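Local atomic coordinates of ricin B-related lectin (Polyporus squamosus, PDB entry 5MUA), a protein that binds galactose and calcium ions, and probably acts as a lectin joined to a calcium-dependent papain-like protease, which binds the inhibitor E-64. Residues V181-R184 against D185-S188; A220-G223 against N224-K228. One frame throughout, in Å; residues are numbered along the deposited sequence.

Contact 1 of 2, residues V181-R184 against D185-S188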
loop_
_atom_site.group_PDB
_atom_site.type_symbol
_atom_site.label_atom_id
_atom_site.label_comp_id
_atom_site.label_asym_id
_atom_site.label_seq_id
_atom_site.Cartn_x
_atom_site.Cartn_y
_atom_site.Cartn_z
ATOM N N VAL B 181 1.078 -18.194 3.431
ATOM C CA VAL B 181 2.496 -17.864 3.602
ATOM C C VAL B 181 3.115 -18.084 2.227
ATOM O O VAL B 181 3.113 -19.192 1.677
ATOM C CB VAL B 181 3.179 -18.777 4.663
ATOM C CG1 VAL B 181 4.693 -18.592 4.692
ATOM C CG2 VAL B 181 2.593 -18.571 6.047
ATOM N N LEU B 182 3.690 -17.013 1.662
ATOM C CA LEU B 182 4.292 -17.077 0.352
ATOM C C LEU B 182 5.690 -17.634 0.396
ATOM O O LEU B 182 6.371 -17.515 1.409
ATOM C CB LEU B 182 4.404 -15.650 -0.232
ATOM C CG LEU B 182 3.006 -15.038 -0.398
ATOM C CD1 LEU B 182 3.223 -13.580 -0.749
ATOM C CD2 LEU B 182 2.162 -15.734 -1.471
ATOM N N THR B 183 6.141 -18.121 -0.752
ATOM C CA THR B 183 7.536 -18.507 -0.919
ATOM C C THR B 183 8.374 -17.298 -1.280
ATOM O O THR B 183 7.877 -16.246 -1.730
ATOM C CB THR B 183 7.725 -19.522 -2.064
ATOM O OG1 THR B 183 7.341 -18.945 -3.307
ATOM C CG2 THR B 183 6.876 -20.842 -1.823
ATOM N N ARG B 184 9.686 -17.493 -1.112
ATOM C CA ARG B 184 10.606 -16.472 -1.605
ATOM C C ARG B 184 10.528 -16.218 -3.071
ATOM O O ARG B 184 10.613 -15.073 -3.554
ATOM C CB ARG B 184 12.043 -16.745 -1.101
ATOM C CG ARG B 184 12.151 -16.359 0.355
ATOM C CD ARG B 184 13.586 -16.330 0.839
ATOM N NE ARG B 184 13.703 -16.260 2.298
ATOM C CZ ARG B 184 14.855 -16.003 2.946
ATOM N NH1 ARG B 184 15.986 -15.719 2.270
ATOM N NH2 ARG B 184 14.885 -16.029 4.270
ATOM N N ASP B 185 10.327 -17.256 -3.851
ATOM C CA ASP B 185 10.185 -17.051 -5.264
ATOM C C ASP B 185 9.029 -16.180 -5.565
ATOM O O ASP B 185 9.095 -15.307 -6.441
ATOM C CB ASP B 185 10.046 -18.396 -5.981
ATOM C CG ASP B 185 11.376 -19.159 -6.090
ATOM O OD1 ASP B 185 12.456 -18.603 -5.948
ATOM O OD2 ASP B 185 11.304 -20.371 -6.376
ATOM N N GLN B 186 7.930 -16.391 -4.836
ATOM C CA GLN B 186 6.747 -15.621 -5.093
ATOM C C GLN B 186 6.905 -14.144 -4.663
ATOM O O GLN B 186 6.555 -13.254 -5.445
ATOM C CB GLN B 186 5.557 -16.230 -4.377
ATOM C CG GLN B 186 5.097 -17.555 -5.030
ATOM C CD GLN B 186 4.260 -18.396 -4.086
ATOM O OE1 GLN B 186 4.215 -18.134 -2.878
ATOM N NE2 GLN B 186 3.651 -19.435 -4.606
ATOM N N ILE B 187 7.438 -13.929 -3.464
ATOM C CA ILE B 187 7.722 -12.599 -2.944
ATOM C C ILE B 187 8.620 -11.889 -3.903
ATOM O O ILE B 187 8.344 -10.765 -4.327
ATOM C CB ILE B 187 8.329 -12.649 -1.542
ATOM C CG1 ILE B 187 7.232 -13.128 -0.546
ATOM C CG2 ILE B 187 8.752 -11.277 -1.067
ATOM C CD1 ILE B 187 7.877 -13.745 0.676
ATOM N N SER B 188 9.721 -12.515 -4.264
ATOM C CA SER B 188 10.591 -11.908 -5.224
ATOM C C SER B 188 9.984 -11.602 -6.590
ATOM O O SER B 188 10.317 -10.565 -7.178
ATOM C CB SER B 188 11.876 -12.718 -5.354
ATOM O OG SER B 188 12.599 -12.559 -4.163
#

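Contact 2 of 2, residues A220-G223 against N224-K228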
loop_
_atom_site.group_PDB
_atom_site.type_symbol
_atom_site.label_atom_id
_atom_site.label_comp_id
_atom_site.label_asym_id
_atom_site.label_seq_id
_atom_site.Cartn_x
_atom_site.Cartn_y
_atom_site.Cartn_z
ATOM N N ALA B 220 -0.830 -7.236 -1.938
ATOM C CA ALA B 220 -2.305 -7.344 -1.834
ATOM C C ALA B 220 -2.948 -7.419 -3.258
ATOM O O ALA B 220 -3.858 -8.192 -3.503
ATOM C CB ALA B 220 -2.866 -6.187 -1.042
ATOM N N LYS B 221 -2.507 -6.575 -4.191
ATOM C CA LYS B 221 -3.057 -6.596 -5.545
ATOM C C LYS B 221 -2.710 -7.892 -6.235
ATOM O O LYS B 221 -3.547 -8.438 -6.942
ATOM C CB LYS B 221 -2.607 -5.377 -6.401
ATOM C CG LYS B 221 -3.046 -4.020 -5.821
ATOM C CD LYS B 221 -2.593 -2.851 -6.704
ATOM C CE LYS B 221 -3.395 -2.838 -8.004
ATOM N NZ LYS B 221 -3.348 -1.599 -8.839
ATOM N N TRP B 222 -1.500 -8.384 -6.046
ATOM C CA TRP B 222 -1.147 -9.698 -6.622
ATOM C C TRP B 222 -2.088 -10.816 -6.152
ATOM O O TRP B 222 -2.522 -11.667 -6.964
ATOM C CB TRP B 222 0.324 -10.014 -6.349
ATOM C CG TRP B 222 0.858 -11.248 -7.038
ATOM C CD1 TRP B 222 1.413 -11.353 -8.316
ATOM C CD2 TRP B 222 0.951 -12.537 -6.448
ATOM N NE1 TRP B 222 1.841 -12.674 -8.523
ATOM C CE2 TRP B 222 1.552 -13.409 -7.405
ATOM C CE3 TRP B 222 0.598 -13.036 -5.210
ATOM C CZ2 TRP B 222 1.834 -14.767 -7.098
ATOM C CZ3 TRP B 222 0.856 -14.368 -4.910
ATOM C CH2 TRP B 222 1.460 -15.211 -5.856
ATOM N N GLY B 223 -2.388 -10.776 -4.863
ATOM C CA GLY B 223 -3.363 -11.726 -4.290
ATOM C C GLY B 223 -4.704 -11.619 -4.903
ATOM O O GLY B 223 -5.325 -12.635 -5.342
ATOM N N ASN B 224 -5.198 -10.388 -5.006
ATOM C CA ASN B 224 -6.483 -10.200 -5.658
ATOM C C ASN B 224 -6.527 -10.638 -7.099
ATOM O O ASN B 224 -7.496 -11.238 -7.604
ATOM C CB ASN B 224 -6.840 -8.713 -5.588
ATOM C CG ASN B 224 -8.181 -8.425 -6.220
ATOM O OD1 ASN B 224 -9.227 -9.038 -5.863
ATOM N ND2 ASN B 224 -8.185 -7.467 -7.216
ATOM N N GLU B 225 -5.431 -10.436 -7.770
ATOM C CA GLU B 225 -5.380 -10.681 -9.219
ATOM C C GLU B 225 -5.076 -12.150 -9.550
ATOM O O GLU B 225 -5.370 -12.598 -10.635
ATOM C CB GLU B 225 -4.393 -9.736 -9.854
ATOM C CG GLU B 225 -4.957 -8.305 -9.819
ATOM C CD GLU B 225 -3.989 -7.219 -10.287
ATOM O OE1 GLU B 225 -2.904 -7.569 -10.813
ATOM O OE2 GLU B 225 -4.318 -5.986 -10.052
ATOM N N ASN B 226 -4.533 -12.905 -8.608
ATOM C CA ASN B 226 -4.211 -14.301 -8.921
ATOM C C ASN B 226 -5.027 -15.337 -8.200
ATOM O O ASN B 226 -4.889 -16.517 -8.544
ATOM C CB ASN B 226 -2.778 -14.530 -8.574
ATOM C CG ASN B 226 -1.843 -13.988 -9.605
ATOM O OD1 ASN B 226 -1.610 -14.667 -10.591
ATOM N ND2 ASN B 226 -1.250 -12.813 -9.361
ATOM N N PHE B 227 -5.831 -14.974 -7.209
ATOM C CA PHE B 227 -6.632 -15.978 -6.501
ATOM C C PHE B 227 -8.108 -15.680 -6.624
ATOM O O PHE B 227 -8.566 -14.613 -6.216
ATOM C CB PHE B 227 -6.230 -16.099 -5.060
ATOM C CG PHE B 227 -4.798 -16.535 -4.889
ATOM C CD1 PHE B 227 -4.440 -17.842 -5.047
ATOM C CD2 PHE B 227 -3.811 -15.653 -4.574
ATOM C CE1 PHE B 227 -3.131 -18.243 -4.868
ATOM C CE2 PHE B 227 -2.476 -16.044 -4.420
ATOM C CZ PHE B 227 -2.154 -17.341 -4.584
ATOM N N LYS B 228 -8.834 -16.593 -7.240
ATOM C CA LYS B 228 -10.302 -16.426 -7.412
ATOM C C LYS B 228 -11.094 -16.857 -6.201
ATOM O O LYS B 228 -12.257 -16.473 -5.998
ATOM C CB LYS B 228 -10.787 -17.063 -8.702
ATOM C CG LYS B 228 -10.192 -16.402 -9.959
ATOM C CD LYS B 228 -10.248 -17.265 -11.224
ATOM C CE LYS B 228 -11.666 -17.750 -11.598
ATOM N NZ LYS B 228 -12.538 -16.755 -12.292
#

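Contact 1 of 2, residues V181-R184 against D185-S188
Ser188 N bonds to Arg184 O at 2.8 Å, and Ile187 N donates to Thr183 O at 2.9 Å, the first backbone bonds of a helix whose start is closed by side chains. Thr183 OG1 accepts a hydrogen bond from Gln186 N, with N 3.0 Å from OG1 and an N-H...O angle of 152°. The return bond is straighter: Thr183 N donates to Gln186 OE1 at 2.9 Å and 170°, reaching the amide oxygen from above the carbonyl plane rather than along a lone pair. Thr183 holds OG1 between its own N and carbonyl carbon (chi1 63°), which places it facing the first turn of the helix. The Gln186 chain, extended beyond CG, runs obliquely across the threonine side chain, CG 3.2 Å from Thr183 OG1. The amide oxygen also lies against Leu182, 3.5 Å from CD2, the two side chains crossing at about a right angle. Leu182 CB also packs on Ile187 CG1 at 3.8 Å. The polar ends of Arg184 and Ser188 have partners beyond the segments: Arg184 makes a salt bridge with Glu255 and a cation-pi contact with Tyr272, whose hydroxyl is hydrogen-bonded to Ser188 OG. Reciprocal bonds between the N-cap Thr183 and Gln186, three residues on, define a capping box, here opening helix 184-194 just after strand 178-180.

Contact 2 of 2, residues A220-G223 against N224-K228
Asn226 reaches back over Trp222 from the last turn of helix 208-226. Its CB lies 3.3 Å from Trp222 O; CG, set opposite the carbonyl carbon and beside the backbone N (chi1 -78°), carries the amide over the indole, and ND2 donates to Trp222 O at 2.9 Å, with that oxygen close to the amide plane. The same nitrogen sits above one indole face, offset toward the rim, 3.2 Å from Trp222 CD1, the ring and amide planes 42° apart. Phe227, the first residue to leave helical geometry, turns its edge toward the six-membered ring of Trp222 in an offset edge-to-face pair, CE2 3.8 Å from Trp222 CZ3 and the planes at 81°. Phe227 N bonds to Gly223 O at 3.0 Å. Lys221 and Glu225 lie side by side, pointing the same way; at NZ to OE2 4.7 Å their charged ends do not touch, though they may attract weakly. Asn224 OD1 and Phe227 O are hydrogen-bonded to Arg202 of the second subunit. Trp222 O thus takes one good bond, from Asn226 ND2, and weak ones from Asn226 N and Glu225 N; the good one ties the amide over the indole rim, where its partly positive NH2 group may be weakly attracted to the pi face.

Contact 1 starts helix 184-194 and contact 2 ends helix 208-226, the next helix along the chain. Their centres are 14 Å apart, yet they meet through packing: Leu182 CD2 of contact 1 lies 3.9 Å from Trp222 CZ3 of contact 2, and Leu45 touches Gln186, Trp222 and Asn226 alike, so one loop residue borders both. Contact 2 lies nearer to bound calcium, the Ala220 side chain about 7 Å from a calcium ion and about 12 Å from the inhibitor E64; the Leu182 side chain of contact 1 is about 13 Å from a calcium ion. Contact 2 also borders the second subunit, whereas contact 1 is touched by no other chain of the assembly.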